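Local atomic coordinates of metallophosphoesterase (Sphaerobacter thermophilus, PDB entry 3RQZ), a protein that binds zinc ions at a two-metal centre and probably acts as a phosphatase of the metallophosphoesterase superfamily. Residues I8-A14 against L35-Y41; V49-R53 against E96-L101; N137-D142 against G182-I186. All blocks are in the same frame, centred on the assembly; numbering follows the deposited sequence.

Contact 1: residues I8-A14 against L35-Y41; sequences IISDVHA and LGDIVGY. With ZN (zinc ion), chain D.
The His13 imidazole is held between Tyr41 on one face and Asp37 on the other. Tyr41 turns its edge to the ring, an edge-to-face pair with planes 56° apart, and its CD2 sits 3.4 Å from His13 ND1. Asp37 CB packs over the opposite face. Gly40 O lies at the imidazole edge and takes a weak bond from ND1. The two loops are the metal-binding loops of the calcineurin-like phosphoesterase fold, the first with the family's Asp-x-His sequence and the second with Gly-Asp.

One zinc ion joins them. Asp11 OD1, His13 NE2 and Asp37 OD2 each bind it at 2.2 Å, and a water sits at 2.5 Å. The Asp11 and Asp37 side chains run side by side with their carboxylate planes 75° apart. His152 completes this site. Asp37 also binds the second zinc, together with His150, and its OD1 accepts the backbone N-H of His65.

A ladder of backbone bonds fixes the loops. Leu35 N donates to Ile9 O, Asp11 N to Gly36 O, His13 N to Asp37 O, and Ala14 N to Ile38 O. Gly36 and Gly40 have backbone angles that would press a CB against the preceding carbonyl.

His13 ND1 has a second backbone acceptor, Val39 O at 3.0 Å. This donor comes from above the carbonyl plane, and the oxygen is tilted 31° from the imidazole plane.

Contact 2: residues V49-R53 against E96-L101; sequences VELVR and EHLQYL
Tyr100, Arg53 and Val49 carry this contact. The Arg53 chain lies across one face of the Tyr100 ring, and the two side chains run past each other in opposite directions. Arg53 CB stands over the ring centre, 3.8 Å from the centroid, in a CH-pi contact. Arg53 CG is anti to the backbone N (chi1 176°) and the chain stays extended as far as NE. This carries the guanidinium beyond the ring to Tyr100 CB. There NH1 comes within 3.2 Å of Glu96 O. Two waters link NH1 to Gln99 OE1 and Glu96 OE2.

Tyr100 OH is hydrogen-bonded to Ser60 OG, and a water joins it to Arg53 O.

Val49 points into the interface. Its CG1 touches Tyr100 CD2 at 3.9 Å and also meets the edge of the His97 ring. Next to it, His97 NE2 donates an almost straight bond (167°) to Glu50 OE2, 2.8 Å long. The oxygen uses its anti lone pair and lies in the imidazole plane. His97 ND1 accepts from Gln94 N, which fixes the ring's rotation.

The axes of segments 49-53 and 96-101 come within 10.5 Å at a crossing angle of 47°. Helix 95-103 thus packs on helix 45-55, which follows the second metal-binding loop of the calcineurin-like phosphoesterase fold.

Contact 3: residues N137-D142 against G182-I186; sequences NFPAFD and GRYII
Hydrogen bonds from Arg183 to backbone carbonyls tie the two segments together. Its NH1 donates to Phe138 O at 3.0 Å, with an angle of 157° at the hydrogen. That oxygen lies in the guanidinium plane, while the donor stands above the carbonyl plane. NH2 donates to Phe141 O at 2.6 Å in a more bent bond, again from above the carbonyl plane. A weak bond from NH2 to Phe138 O adds to the grip. The Arg183 chain is bent at chi3 (68°), which swings the guanidinium round to these carbonyls. All three hydrogen bonds between the segments come from this one side chain, which stands just before the strand.

The charge of Arg183 is met by Glu159, whose OE2 forms a salt bridge with NH1. NH2 also donates to the backbone oxygen of Thr143.

A cation-pi contact comes next. Arg183 CZ lies over the face of the Phe141 ring, 4.3 Å from its centroid. NH2 is the closest part, 3.2 Å from Phe141 CE2 and displaced toward the rim of the ring. The two planes are 42° apart, so this is a tilted approach.

Apolar contacts make up the rest. Ile185 CD1 sits over one face of the Phe138 ring, 4.0 Å from its centroid, in a CH-pi contact. Ile185 CG1 reaches both aromatic rings, at 3.7 Å from Phe138 CZ and 3.8 Å from Phe141 CE1.

Strand 184-188 lies between strands 145-147 and 154-158 in a mixed five-stranded sheet. The contact fastens the loop between helix 131-137 and strand 145-147 onto the start of this strand, within one of the two sheets of the calcineurin-like phosphoesterase fold.

The three contacts follow one another along the chain, each closing before the next opens. All lie within the same calcineurin-like phosphoesterase domain. Contact 1 is near the centre of the chain, at the ends of strands 6-9 and 31-34 of the six-stranded sheet. Contact 2 has its centre about 12 Å away and touches it directly. Ile38 and Val39 of the second metal loop pack on Val49, Val52 and Leu101, so the helix pair packs against the loop that carries Asp37. Contact 3 lies at the five-stranded sheet, where the loop after helix 131-137 packs on the start of strand 184-188. Its centre is about 22 Å from contact 1 and 29 Å from contact 2, and it touches neither.

Contact 1: residues I8-A14 against L35-Y41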
# COMPACT_ATOMS: atom_id res chain seq x y z
N ILE A 8 -1.23 -8.55 3.83
CA ILE A 8 -0.54 -7.69 2.89
C ILE A 8 -1.23 -6.34 2.82
O ILE A 8 -2.44 -6.27 2.53
CB ILE A 8 -0.45 -8.32 1.47
CG1 ILE A 8 0.21 -9.72 1.56
CG2 ILE A 8 0.31 -7.37 0.50
CD1 ILE A 8 0.38 -10.43 0.23
N ILE A 9 -0.48 -5.27 3.09
CA ILE A 9 -1.04 -3.92 3.10
C ILE A 9 -0.19 -2.97 2.27
O ILE A 9 1.03 -3.19 2.06
CB ILE A 9 -1.20 -3.31 4.57
CG1 ILE A 9 0.16 -3.27 5.32
CG2 ILE A 9 -2.30 -4.08 5.35
CD1 ILE A 9 0.10 -2.63 6.72
N SER A 10 -0.83 -1.91 1.80
CA SER A 10 -0.15 -0.89 1.03
C SER A 10 -0.85 0.44 1.23
O SER A 10 -2.06 0.48 1.54
CB SER A 10 -0.15 -1.27 -0.46
OG SER A 10 0.72 -0.42 -1.20
N ASP A 11 -0.09 1.52 1.05
CA ASP A 11 -0.67 2.85 0.93
C ASP A 11 -1.50 3.22 2.16
O ASP A 11 -2.63 3.71 2.07
CB ASP A 11 -1.43 3.00 -0.42
CG ASP A 11 -0.52 2.76 -1.63
OD1 ASP A 11 0.27 3.67 -1.98
OD2 ASP A 11 -0.58 1.65 -2.22
N VAL A 12 -0.91 2.98 3.32
CA VAL A 12 -1.47 3.39 4.59
C VAL A 12 -1.63 4.92 4.62
O VAL A 12 -2.65 5.46 5.08
CB VAL A 12 -0.60 2.86 5.76
CG1 VAL A 12 -1.08 3.48 7.10
CG2 VAL A 12 -0.66 1.30 5.78
N HIS A 13 -0.63 5.64 4.11
CA HIS A 13 -0.76 7.08 3.98
C HIS A 13 -1.20 7.73 5.27
O HIS A 13 -2.14 8.52 5.30
CB HIS A 13 -1.68 7.45 2.79
CG HIS A 13 -0.99 7.36 1.46
ND1 HIS A 13 0.16 8.07 1.18
CD2 HIS A 13 -1.26 6.63 0.35
CE1 HIS A 13 0.56 7.78 -0.05
NE2 HIS A 13 -0.28 6.91 -0.57
N ALA A 14 -0.52 7.37 6.37
CA ALA A 14 -0.66 8.07 7.62
C ALA A 14 -2.11 8.04 8.15
O ALA A 14 -2.50 8.88 8.96
CB ALA A 14 -0.12 9.53 7.44
N LEU A 35 3.76 -2.61 1.51
CA LEU A 35 4.22 -2.22 0.20
C LEU A 35 4.51 -0.72 0.07
O LEU A 35 4.63 -0.20 -1.03
CB LEU A 35 3.20 -2.69 -0.86
CG LEU A 35 3.28 -4.15 -1.30
CD1 LEU A 35 3.34 -5.13 -0.13
CD2 LEU A 35 2.09 -4.52 -2.30
N GLY A 36 4.66 -0.02 1.19
CA GLY A 36 5.15 1.36 1.13
C GLY A 36 4.04 2.39 1.10
O GLY A 36 2.84 2.04 1.15
N ASP A 37 4.45 3.66 1.00
CA ASP A 37 3.55 4.79 1.22
C ASP A 37 2.84 4.69 2.59
O ASP A 37 1.61 4.78 2.69
CB ASP A 37 2.54 4.97 0.07
CG ASP A 37 3.12 5.73 -1.10
OD1 ASP A 37 4.32 6.11 -1.09
OD2 ASP A 37 2.39 5.95 -2.07
N ILE A 38 3.66 4.53 3.63
CA ILE A 38 3.23 4.61 5.00
C ILE A 38 2.79 6.05 5.38
O ILE A 38 1.94 6.23 6.24
CB ILE A 38 4.40 4.20 5.91
CG1 ILE A 38 5.01 2.86 5.42
CG2 ILE A 38 3.96 4.07 7.33
CD1 ILE A 38 6.31 2.42 6.18
N VAL A 39 3.40 7.06 4.75
CA VAL A 39 3.13 8.46 5.10
C VAL A 39 2.63 9.18 3.88
O VAL A 39 2.61 8.61 2.78
CB VAL A 39 4.41 9.19 5.66
CG1 VAL A 39 4.98 8.47 6.91
CG2 VAL A 39 5.49 9.30 4.56
N GLY A 40 2.27 10.45 4.07
CA GLY A 40 1.75 11.31 3.00
C GLY A 40 0.24 11.36 3.08
O GLY A 40 -0.40 10.32 3.34
N TYR A 41 -0.34 12.54 2.88
CA TYR A 41 -1.80 12.75 2.89
C TYR A 41 -2.47 12.71 4.27
O TYR A 41 -3.16 13.64 4.64
CB TYR A 41 -2.54 11.74 1.97
CG TYR A 41 -2.13 11.71 0.53
CD1 TYR A 41 -2.02 12.89 -0.20
CD2 TYR A 41 -1.83 10.51 -0.11
CE1 TYR A 41 -1.65 12.87 -1.53
CE2 TYR A 41 -1.46 10.47 -1.45
CZ TYR A 41 -1.37 11.66 -2.15
OH TYR A 41 -1.00 11.67 -3.47
ZN ZN D . 0.20 5.79 -2.44
O HOH W 1 0.16 7.81 -3.82

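Contact 2: residues V49-R53 against E96-L101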
# COMPACT_ATOMS: atom_id res chain seq x y z
N VAL A 49 4.32 4.94 10.85
CA VAL A 49 5.68 4.43 10.68
C VAL A 49 6.07 3.54 11.87
O VAL A 49 6.67 2.48 11.69
CB VAL A 49 6.74 5.58 10.53
CG1 VAL A 49 8.17 5.05 10.67
CG2 VAL A 49 6.57 6.29 9.22
N GLU A 50 5.75 3.99 13.07
CA GLU A 50 6.10 3.23 14.27
C GLU A 50 5.47 1.84 14.25
O GLU A 50 6.16 0.84 14.53
CB GLU A 50 5.74 4.00 15.55
CG GLU A 50 6.61 5.26 15.71
CD GLU A 50 6.07 6.26 16.72
OE1 GLU A 50 5.22 5.89 17.53
OE2 GLU A 50 6.54 7.43 16.72
N LEU A 51 4.21 1.77 13.86
CA LEU A 51 3.49 0.50 13.75
C LEU A 51 4.02 -0.44 12.68
O LEU A 51 4.29 -1.62 12.95
CB LEU A 51 2.02 0.75 13.42
CG LEU A 51 1.14 1.06 14.61
CD1 LEU A 51 -0.24 1.36 14.11
CD2 LEU A 51 1.10 -0.13 15.50
N VAL A 52 4.15 0.08 11.46
CA VAL A 52 4.68 -0.72 10.34
C VAL A 52 6.10 -1.26 10.64
O VAL A 52 6.41 -2.43 10.34
CB VAL A 52 4.63 0.06 8.99
CG1 VAL A 52 5.46 -0.69 7.89
CG2 VAL A 52 3.18 0.21 8.53
N ARG A 53 6.94 -0.42 11.24
CA ARG A 53 8.31 -0.84 11.62
C ARG A 53 8.31 -2.13 12.45
O ARG A 53 9.06 -3.09 12.15
CB ARG A 53 9.02 0.27 12.39
CG ARG A 53 10.40 -0.13 12.90
CD ARG A 53 11.14 1.07 13.48
NE ARG A 53 12.55 0.77 13.62
CZ ARG A 53 13.51 1.68 13.73
NH1 ARG A 53 13.22 2.99 13.72
NH2 ARG A 53 14.76 1.26 13.83
N GLU A 96 14.16 8.82 14.25
CA GLU A 96 13.90 7.38 14.21
C GLU A 96 13.03 6.98 13.00
O GLU A 96 13.25 5.92 12.42
CB GLU A 96 13.25 6.92 15.52
CG GLU A 96 11.78 7.41 15.66
CD GLU A 96 11.13 6.98 16.95
OE1 GLU A 96 10.73 7.89 17.74
OE2 GLU A 96 11.00 5.74 17.16
N HIS A 97 12.05 7.83 12.64
CA HIS A 97 11.17 7.58 11.50
C HIS A 97 11.93 7.76 10.20
O HIS A 97 11.76 6.96 9.28
CB HIS A 97 9.96 8.50 11.48
CG HIS A 97 9.26 8.58 12.79
ND1 HIS A 97 9.37 9.68 13.61
CD2 HIS A 97 8.53 7.67 13.47
CE1 HIS A 97 8.70 9.46 14.73
NE2 HIS A 97 8.18 8.24 14.66
N LEU A 98 12.72 8.84 10.13
CA LEU A 98 13.60 9.09 8.98
C LEU A 98 14.60 7.94 8.77
O LEU A 98 14.78 7.48 7.65
CB LEU A 98 14.33 10.44 9.12
CG LEU A 98 13.31 11.60 9.17
CD1 LEU A 98 13.93 12.89 9.75
CD2 LEU A 98 12.70 11.82 7.76
N GLN A 99 15.24 7.48 9.84
CA GLN A 99 16.21 6.37 9.73
C GLN A 99 15.53 5.10 9.24
O GLN A 99 16.09 4.35 8.44
CB GLN A 99 16.89 6.09 11.08
CG GLN A 99 17.88 7.17 11.51
CD GLN A 99 18.32 6.97 12.95
OE1 GLN A 99 18.21 5.87 13.48
NE2 GLN A 99 18.80 8.02 13.59
N TYR A 100 14.33 4.83 9.73
CA TYR A 100 13.65 3.63 9.30
C TYR A 100 13.31 3.68 7.80
O TYR A 100 13.54 2.72 7.07
CB TYR A 100 12.38 3.38 10.13
CG TYR A 100 11.58 2.20 9.62
CD1 TYR A 100 12.02 0.90 9.85
CD2 TYR A 100 10.39 2.40 8.91
CE1 TYR A 100 11.30 -0.21 9.36
CE2 TYR A 100 9.65 1.32 8.42
CZ TYR A 100 10.12 -0.00 8.66
OH TYR A 100 9.40 -1.08 8.20
N LEU A 101 12.69 4.77 7.38
CA LEU A 101 12.32 4.95 5.97
C LEU A 101 13.54 4.89 5.07
O LEU A 101 13.48 4.24 4.03
CB LEU A 101 11.51 6.21 5.74
CG LEU A 101 10.13 6.23 6.42
CD1 LEU A 101 9.53 7.59 6.22
CD2 LEU A 101 9.17 5.11 5.93
O HOH W 2 10.17 -3.29 9.72
O HOH W 3 15.90 4.11 14.39
O HOH W 4 10.36 4.20 14.50

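Contact 3: residues N137-D142 against G182-I186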
# COMPACT_ATOMS: atom_id res chain seq x y z
N ASN A 137 5.60 -5.99 -17.52
CA ASN A 137 6.14 -6.22 -16.18
C ASN A 137 6.36 -7.67 -15.79
O ASN A 137 7.20 -7.97 -14.92
CB ASN A 137 5.32 -5.47 -15.12
CG ASN A 137 5.84 -4.08 -14.89
OD1 ASN A 137 6.88 -3.91 -14.26
ND2 ASN A 137 5.14 -3.07 -15.40
N PHE A 138 5.66 -8.58 -16.46
CA PHE A 138 5.87 -10.02 -16.24
C PHE A 138 7.29 -10.51 -16.54
O PHE A 138 7.81 -11.29 -15.76
CB PHE A 138 4.80 -10.86 -16.95
CG PHE A 138 3.53 -10.99 -16.16
CD1 PHE A 138 3.45 -11.88 -15.09
CD2 PHE A 138 2.40 -10.21 -16.47
CE1 PHE A 138 2.27 -11.99 -14.31
CE2 PHE A 138 1.23 -10.33 -15.72
CZ PHE A 138 1.16 -11.23 -14.64
N PRO A 139 7.93 -10.00 -17.61
CA PRO A 139 9.36 -10.33 -17.80
C PRO A 139 10.31 -9.69 -16.78
O PRO A 139 11.46 -10.13 -16.65
CB PRO A 139 9.67 -9.81 -19.22
CG PRO A 139 8.32 -9.62 -19.89
CD PRO A 139 7.39 -9.23 -18.75
N ALA A 140 9.82 -8.67 -16.07
CA ALA A 140 10.62 -7.91 -15.10
C ALA A 140 10.74 -8.54 -13.68
O ALA A 140 11.45 -8.02 -12.83
CB ALA A 140 10.13 -6.44 -15.01
N PHE A 141 10.04 -9.64 -13.43
CA PHE A 141 10.25 -10.41 -12.22
C PHE A 141 10.28 -11.88 -12.60
O PHE A 141 9.70 -12.25 -13.63
CB PHE A 141 9.22 -10.10 -11.12
CG PHE A 141 7.82 -10.60 -11.41
CD1 PHE A 141 6.96 -9.88 -12.25
CD2 PHE A 141 7.36 -11.79 -10.84
CE1 PHE A 141 5.64 -10.33 -12.50
CE2 PHE A 141 6.06 -12.26 -11.09
CZ PHE A 141 5.19 -11.53 -11.93
N ASP A 142 10.94 -12.70 -11.79
CA ASP A 142 11.20 -14.09 -12.14
C ASP A 142 10.66 -15.07 -11.06
O ASP A 142 11.12 -16.19 -10.93
CB ASP A 142 12.70 -14.28 -12.39
CG ASP A 142 13.57 -13.83 -11.19
OD1 ASP A 142 13.03 -13.49 -10.13
OD2 ASP A 142 14.82 -13.83 -11.32
N GLY A 182 0.16 -20.60 -13.02
CA GLY A 182 0.46 -19.36 -13.72
C GLY A 182 0.98 -18.30 -12.78
O GLY A 182 0.87 -18.39 -11.54
N ARG A 183 1.54 -17.27 -13.36
CA ARG A 183 2.13 -16.20 -12.60
C ARG A 183 1.12 -15.06 -12.49
O ARG A 183 0.29 -14.90 -13.38
CB ARG A 183 3.38 -15.76 -13.33
CG ARG A 183 4.31 -16.93 -13.64
CD ARG A 183 5.42 -16.45 -14.56
NE ARG A 183 6.25 -15.55 -13.82
CZ ARG A 183 6.82 -14.44 -14.29
NH1 ARG A 183 6.68 -14.04 -15.55
NH2 ARG A 183 7.54 -13.74 -13.45
N TYR A 184 1.20 -14.28 -11.41
CA TYR A 184 0.21 -13.23 -11.10
C TYR A 184 0.87 -11.94 -10.66
O TYR A 184 1.90 -11.98 -9.98
CB TYR A 184 -0.73 -13.67 -9.96
CG TYR A 184 -1.83 -14.58 -10.42
CD1 TYR A 184 -3.01 -14.06 -10.94
CD2 TYR A 184 -1.69 -15.97 -10.36
CE1 TYR A 184 -4.04 -14.92 -11.40
CE2 TYR A 184 -2.68 -16.81 -10.81
CZ TYR A 184 -3.85 -16.28 -11.31
OH TYR A 184 -4.84 -17.11 -11.74
N ILE A 185 0.25 -10.80 -11.01
CA ILE A 185 0.58 -9.50 -10.40
C ILE A 185 -0.67 -9.20 -9.58
O ILE A 185 -1.77 -9.31 -10.11
CB ILE A 185 0.86 -8.40 -11.48
CG1 ILE A 185 2.19 -8.67 -12.21
CG2 ILE A 185 0.86 -6.99 -10.86
CD1 ILE A 185 2.46 -7.69 -13.39
N ILE A 186 -0.50 -8.84 -8.31
CA ILE A 186 -1.58 -8.73 -7.32
C ILE A 186 -1.37 -7.47 -6.52
O ILE A 186 -0.26 -7.23 -6.05
CB ILE A 186 -1.51 -9.92 -6.28
CG1 ILE A 186 -1.64 -11.30 -6.95
CG2 ILE A 186 -2.55 -9.77 -5.15
CD1 ILE A 186 -2.91 -11.49 -7.62